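Putative N-acetylmuramoyl-L-alanine amidase,autolysin cwp6 (Peptoclostridium difficile, PDB 5J72) probably cleaves the amide bond between N-acetylmuramic acid and L-alanine in peptidoglycan as a zinc-dependent autolysin, held in the cell wall by CWB2 domains. Local coordinates at residues 262-267 with 271-276; 339-344 with 351-356. One frame throughout, in Å; residues are numbered along the deposited sequence.

Contact 1. Residues 262-267 with 271-276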
loop_
_atom_site.group_PDB
_atom_site.type_symbol
_atom_site.label_atom_id
_atom_site.label_comp_id
_atom_site.label_asym_id
_atom_site.label_seq_id
_atom_site.Cartn_x
_atom_site.Cartn_y
_atom_site.Cartn_z
ATOM N N TYR A 262 16.037 -3.874 -3.821
ATOM C CA TYR A 262 15.263 -2.842 -3.192
ATOM C C TYR A 262 15.877 -2.761 -1.825
ATOM O O TYR A 262 15.787 -3.701 -1.064
ATOM C CB TYR A 262 13.771 -3.261 -3.078
ATOM C CG TYR A 262 13.110 -3.328 -4.449
ATOM C CD1 TYR A 262 12.593 -2.186 -5.051
ATOM C CD2 TYR A 262 13.007 -4.526 -5.135
ATOM C CE1 TYR A 262 11.972 -2.235 -6.286
ATOM C CE2 TYR A 262 12.407 -4.587 -6.402
ATOM C CZ TYR A 262 11.888 -3.431 -6.965
ATOM O OH TYR A 262 11.321 -3.426 -8.206
ATOM N N ILE A 263 16.493 -1.599 -1.477
ATOM C CA ILE A 263 17.169 -1.476 -0.179
ATOM C C ILE A 263 16.306 -0.766 0.854
ATOM O O ILE A 263 15.627 0.244 0.537
ATOM C CB ILE A 263 18.464 -0.656 -0.427
ATOM C CG1 ILE A 263 19.412 -1.458 -1.335
ATOM C CG2 ILE A 263 19.127 -0.343 0.900
ATOM C CD1 ILE A 263 20.561 -0.576 -1.913
ATOM N N ALA A 264 16.315 -1.250 2.069
ATOM C CA ALA A 264 15.632 -0.568 3.180
ATOM C C ALA A 264 16.588 -0.640 4.392
ATOM O O ALA A 264 17.480 -1.518 4.439
ATOM C CB ALA A 264 14.302 -1.258 3.555
ATOM N N ASN A 265 16.396 0.278 5.363
ATOM C CA ASN A 265 17.223 0.268 6.579
ATOM C C ASN A 265 16.708 -0.897 7.446
ATOM O O ASN A 265 15.552 -0.920 7.766
ATOM C CB ASN A 265 17.114 1.625 7.280
ATOM C CG ASN A 265 18.061 1.699 8.448
ATOM O OD1 ASN A 265 17.988 0.839 9.339
ATOM N ND2 ASN A 265 18.969 2.683 8.500
ATOM N N GLY A 266 17.582 -1.874 7.766
ATOM C CA GLY A 266 17.178 -3.071 8.500
ATOM C C GLY A 266 16.448 -2.814 9.784
ATOM O O GLY A 266 15.397 -3.396 10.035
ATOM N N TYR A 267 17.015 -1.933 10.654
ATOM C CA TYR A 267 16.393 -1.711 11.947
ATOM C C TYR A 267 15.567 -0.424 11.992
ATOM O O TYR A 267 14.646 -0.313 12.807
ATOM C CB TYR A 267 17.480 -1.703 13.075
ATOM C CG TYR A 267 17.965 -3.110 13.343
ATOM C CD1 TYR A 267 17.342 -3.913 14.288
ATOM C CD2 TYR A 267 19.027 -3.652 12.625
ATOM C CE1 TYR A 267 17.761 -5.219 14.509
ATOM C CE2 TYR A 267 19.450 -4.957 12.839
ATOM C CZ TYR A 267 18.813 -5.733 13.781
ATOM O OH TYR A 267 19.227 -7.024 13.994
ATOM N N TYR A 271 8.974 -0.504 8.108
ATOM C CA TYR A 271 7.822 -0.200 7.258
ATOM C C TYR A 271 8.283 0.140 5.857
ATOM O O TYR A 271 7.511 -0.020 4.930
ATOM C CB TYR A 271 6.977 0.938 7.837
ATOM C CG TYR A 271 5.995 0.361 8.826
ATOM C CD1 TYR A 271 6.313 0.265 10.181
ATOM C CD2 TYR A 271 4.757 -0.107 8.411
ATOM C CE1 TYR A 271 5.419 -0.268 11.092
ATOM C CE2 TYR A 271 3.855 -0.662 9.323
ATOM C CZ TYR A 271 4.190 -0.732 10.660
ATOM O OH TYR A 271 3.316 -1.260 11.582
ATOM N N ASP A 272 9.516 0.580 5.661
ATOM C CA ASP A 272 9.999 0.791 4.292
ATOM C C ASP A 272 10.075 -0.594 3.596
ATOM O O ASP A 272 9.659 -0.772 2.434
ATOM C CB ASP A 272 11.408 1.421 4.348
ATOM C CG ASP A 272 11.339 2.846 4.849
ATOM O OD1 ASP A 272 10.405 3.587 4.432
ATOM O OD2 ASP A 272 12.196 3.233 5.683
ATOM N N ALA A 273 10.647 -1.592 4.320
ATOM C CA ALA A 273 10.784 -2.956 3.773
ATOM C C ALA A 273 9.334 -3.517 3.483
ATOM O O ALA A 273 9.051 -4.054 2.410
ATOM C CB ALA A 273 11.532 -3.841 4.778
ATOM N N LEU A 274 8.450 -3.386 4.432
ATOM C CA LEU A 274 7.079 -3.857 4.247
ATOM C C LEU A 274 6.414 -3.172 3.069
ATOM O O LEU A 274 5.785 -3.834 2.238
ATOM C CB LEU A 274 6.279 -3.420 5.554
ATOM C CG LEU A 274 4.811 -3.877 5.653
ATOM C CD1 LEU A 274 4.334 -3.752 7.094
ATOM C CD2 LEU A 274 3.881 -3.059 4.825
ATOM N N ASN A 275 6.565 -1.832 2.968
ATOM C CA ASN A 275 5.925 -1.122 1.858
ATOM C C ASN A 275 6.407 -1.567 0.461
ATOM O O ASN A 275 5.631 -1.469 -0.452
ATOM C CB ASN A 275 6.197 0.439 2.001
ATOM C CG ASN A 275 5.146 1.044 2.949
ATOM O OD1 ASN A 275 3.993 0.575 2.943
ATOM N ND2 ASN A 275 5.477 2.020 3.832
ATOM N N ILE A 276 7.701 -2.031 0.287
ATOM C CA ILE A 276 8.149 -2.423 -1.059
ATOM C C ILE A 276 8.014 -3.970 -1.287
ATOM O O ILE A 276 8.316 -4.472 -2.361
ATOM C CB ILE A 276 9.627 -1.952 -1.216
ATOM C CG1 ILE A 276 10.036 -1.987 -2.701
ATOM C CG2 ILE A 276 10.571 -2.868 -0.354
ATOM C CD1 ILE A 276 9.154 -1.056 -3.644
HETATM O O HOH W 1 14.686 2.473 4.999
#

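Contact 2. Residues 339-344 with 351-356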
loop_
_atom_site.group_PDB
_atom_site.type_symbol
_atom_site.label_atom_id
_atom_site.label_comp_id
_atom_site.label_asym_id
_atom_site.label_seq_id
_atom_site.Cartn_x
_atom_site.Cartn_y
_atom_site.Cartn_z
ATOM N N ASN A 339 16.407 6.918 -7.767
ATOM C CA ASN A 339 15.694 5.680 -7.425
ATOM C C ASN A 339 15.298 5.656 -5.970
ATOM O O ASN A 339 14.918 4.595 -5.453
ATOM C CB ASN A 339 16.592 4.478 -7.750
ATOM C CG ASN A 339 16.748 4.310 -9.238
ATOM O OD1 ASN A 339 16.097 5.030 -10.012
ATOM N ND2 ASN A 339 17.516 3.350 -9.744
ATOM N N ARG A 340 15.381 6.803 -5.275
ATOM C CA ARG A 340 14.912 6.837 -3.897
ATOM C C ARG A 340 13.402 7.072 -3.830
ATOM O O ARG A 340 12.866 7.906 -4.548
ATOM C CB ARG A 340 15.568 7.989 -3.075
ATOM C CG ARG A 340 15.060 8.021 -1.634
ATOM C CD ARG A 340 15.404 9.365 -0.921
ATOM N NE ARG A 340 16.865 9.564 -0.788
ATOM C CZ ARG A 340 17.628 9.052 0.174
ATOM N NH1 ARG A 340 17.105 8.257 1.095
ATOM N NH2 ARG A 340 18.928 9.360 0.241
ATOM N N VAL A 341 12.699 6.348 -2.968
ATOM C CA VAL A 341 11.277 6.583 -2.814
ATOM C C VAL A 341 11.074 6.747 -1.323
ATOM O O VAL A 341 11.515 5.887 -0.543
ATOM C CB VAL A 341 10.397 5.390 -3.328
ATOM C CG1 VAL A 341 8.917 5.643 -2.975
ATOM C CG2 VAL A 341 10.562 5.239 -4.854
ATOM N N SER A 342 10.446 7.818 -0.880
ATOM C CA SER A 342 10.320 7.949 0.587
ATOM C C SER A 342 9.015 8.568 0.977
ATOM O O SER A 342 8.091 8.549 0.187
ATOM C CB SER A 342 11.478 8.791 1.145
ATOM O OG SER A 342 11.410 10.083 0.560
ATOM N N GLY A 343 8.893 9.045 2.207
ATOM C CA GLY A 343 7.635 9.626 2.655
ATOM C C GLY A 343 7.813 10.110 4.078
ATOM O O GLY A 343 8.683 9.661 4.775
ATOM N N ALA A 344 6.948 11.049 4.510
ATOM C CA ALA A 344 6.994 11.607 5.868
ATOM C C ALA A 344 6.720 10.527 6.898
ATOM O O ALA A 344 7.184 10.604 8.024
ATOM C CB ALA A 344 5.929 12.701 5.983
ATOM N N ALA A 351 1.920 5.230 -0.096
ATOM C CA ALA A 351 1.304 5.866 -1.285
ATOM C C ALA A 351 2.350 6.159 -2.333
ATOM O O ALA A 351 2.057 6.000 -3.540
ATOM C CB ALA A 351 0.579 7.189 -0.887
ATOM N N ASN A 352 3.590 6.559 -1.941
ATOM C CA ASN A 352 4.580 6.865 -2.993
ATOM C C ASN A 352 5.073 5.582 -3.675
ATOM O O ASN A 352 5.430 5.610 -4.881
ATOM C CB ASN A 352 5.822 7.640 -2.401
ATOM C CG ASN A 352 5.452 9.118 -2.191
ATOM O OD1 ASN A 352 4.584 9.664 -2.924
ATOM N ND2 ASN A 352 6.034 9.808 -1.232
ATOM N N VAL A 353 5.151 4.482 -2.918
ATOM C CA VAL A 353 5.554 3.209 -3.584
ATOM C C VAL A 353 4.460 2.813 -4.592
ATOM O O VAL A 353 4.758 2.371 -5.689
ATOM C CB VAL A 353 5.704 2.092 -2.519
ATOM C CG1 VAL A 353 5.617 0.691 -3.173
ATOM C CG2 VAL A 353 7.034 2.284 -1.765
ATOM N N ILE A 354 3.180 2.895 -4.160
ATOM C CA ILE A 354 2.102 2.547 -5.100
ATOM C C ILE A 354 2.186 3.479 -6.300
ATOM O O ILE A 354 2.134 3.027 -7.441
ATOM C CB ILE A 354 0.751 2.625 -4.342
ATOM C CG1 ILE A 354 0.662 1.395 -3.461
ATOM C CG2 ILE A 354 -0.504 2.585 -5.285
ATOM C CD1 ILE A 354 -0.433 1.452 -2.342
ATOM N N LYS A 355 2.358 4.795 -6.069
ATOM C CA LYS A 355 2.430 5.687 -7.224
ATOM C C LYS A 355 3.598 5.387 -8.134
ATOM O O LYS A 355 3.454 5.419 -9.364
ATOM C CB LYS A 355 2.497 7.159 -6.679
ATOM C CG LYS A 355 2.862 8.188 -7.732
ATOM C CD LYS A 355 3.361 9.505 -7.003
ATOM C CE LYS A 355 4.747 9.282 -6.426
ATOM N NZ LYS A 355 5.268 10.478 -5.698
ATOM N N THR A 356 4.750 5.061 -7.571
ATOM C CA THR A 356 5.927 4.834 -8.397
ATOM C C THR A 356 6.021 3.472 -9.043
ATOM O O THR A 356 6.374 3.378 -10.229
ATOM C CB THR A 356 7.135 4.962 -7.464
ATOM O OG1 THR A 356 7.127 6.292 -6.919
ATOM C CG2 THR A 356 8.497 4.685 -8.165
#

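Contact 1. Residues 262-267 with 271-276
Ile276 and Tyr262 meet at one end of this strand-helix pairing, their side chains running at about a right angle to each other. The methylene CG1 of Ile276 does most of the touching, 3.5 Å from Tyr262 CD1, while the methyl CD1 of Ile276 lies 3.9 Å from Tyr262 CD1 and close to CE1. Because CG1 of Ile276 extends opposite the backbone N (chi1 -165°), the longer branch of the isoleucine is carried to the tyrosine. Farther along, the small side chain of Ala264 lets strand and helix come close: its CB lies 3.7 Å from Ala273 N and 4.0 Å from Ala273 CB, and the CA atoms of this pair are 5.4 Å apart. Asp272 adds its CB to the same apolar patch. No direct hydrogen bond crosses, but one water spans the gap, accepting from Asn265 N at 2.8 Å and donating to Asp272 OD2 at 2.7 Å, so the carboxylate is tied to the end of the strand.

A second shell sets these groups in place. The hydroxyl of Tyr262 hydrogen-bonds to Asp283 at the end of helix 270-283, fixing the far end of the ring, and Asn265 turns its amide to Ala268 and Ser319. Phe357 of helix 346-357 packs on Ile276 as well. Strand 260-265 and helix 270-283, running nearly antiparallel at 154° over the short segments, form the first half of a beta-alpha-beta crossover to strand 287-290, within a parallel sheet of the second CWB2 domain.

Contact 2. Residues 339-344 with 351-356
Val341 sends its two methyls to different parts of helix 346-357, and with Asn352 it accounts for most of the surface buried here. CG1 of the valine, opposite its backbone N (chi1 173°), rests 3.7 Å from Asn352 CB and 4.0 Å from Val353 CG2. Its other methyl, CG2, meets Thr356 CG2 tip to tip at 3.9 Å. One branched side chain thus spans a full turn of the helix, from Asn352 to Thr356.

Asn352 combines this apolar contact with the one direct hydrogen bond between the segments. Asn352 ND2 donates to Ser342 O over 2.8 Å in a nearly straight bond, with an N-H...O angle of 172°. The acceptor lies in the amide plane of the asparagine, although the donor is tilted 21° from the carbonyl plane of Ser342. At the other end of the amide, Asn352 OD1 takes a bond from Lys355 NZ at 3.0 Å, the ammonium standing above the plane of that carbonyl. The in-plane bond from ND2 probably sets the turn of the amide; the lysine, off the lone pairs, adds less direction.

Thr356, the third contributor, also bonds back to its own helix: OG1 donates to Asn352 O at 2.7 Å. That carbonyl receives Thr356 N too, from the opposite face, so two donors grip it and the threonine methyl is left turned to Val341. The backbone of Val341 is bonded to Tyr313 and Gly315 of the neighbouring strand and the loop after it. What results is a strand-turn-helix junction, the last strand of a four-stranded parallel sheet leading into helix 346-357 of the third CWB2 domain.

In the fold
Both contacts pair a strand of the same four-stranded parallel sheet with the helix that follows it in the chain, strand 260-265 lying inside the sheet and strand 334-341 at its edge. Contact 1 is the more buried: apolar groups dominate, and its polar link runs through a water. Contact 2 is only partly buried and adds a direct side-chain-to-backbone hydrogen bond. Their centres are 12 Å apart, and the helices touch, Asn275 O and Ile276 CD1 of contact 1 both packing on Val353 CG1 of contact 2. The two helices belong to successive CWB2 domains, so their seam joins neighbouring domains of the wall-binding module.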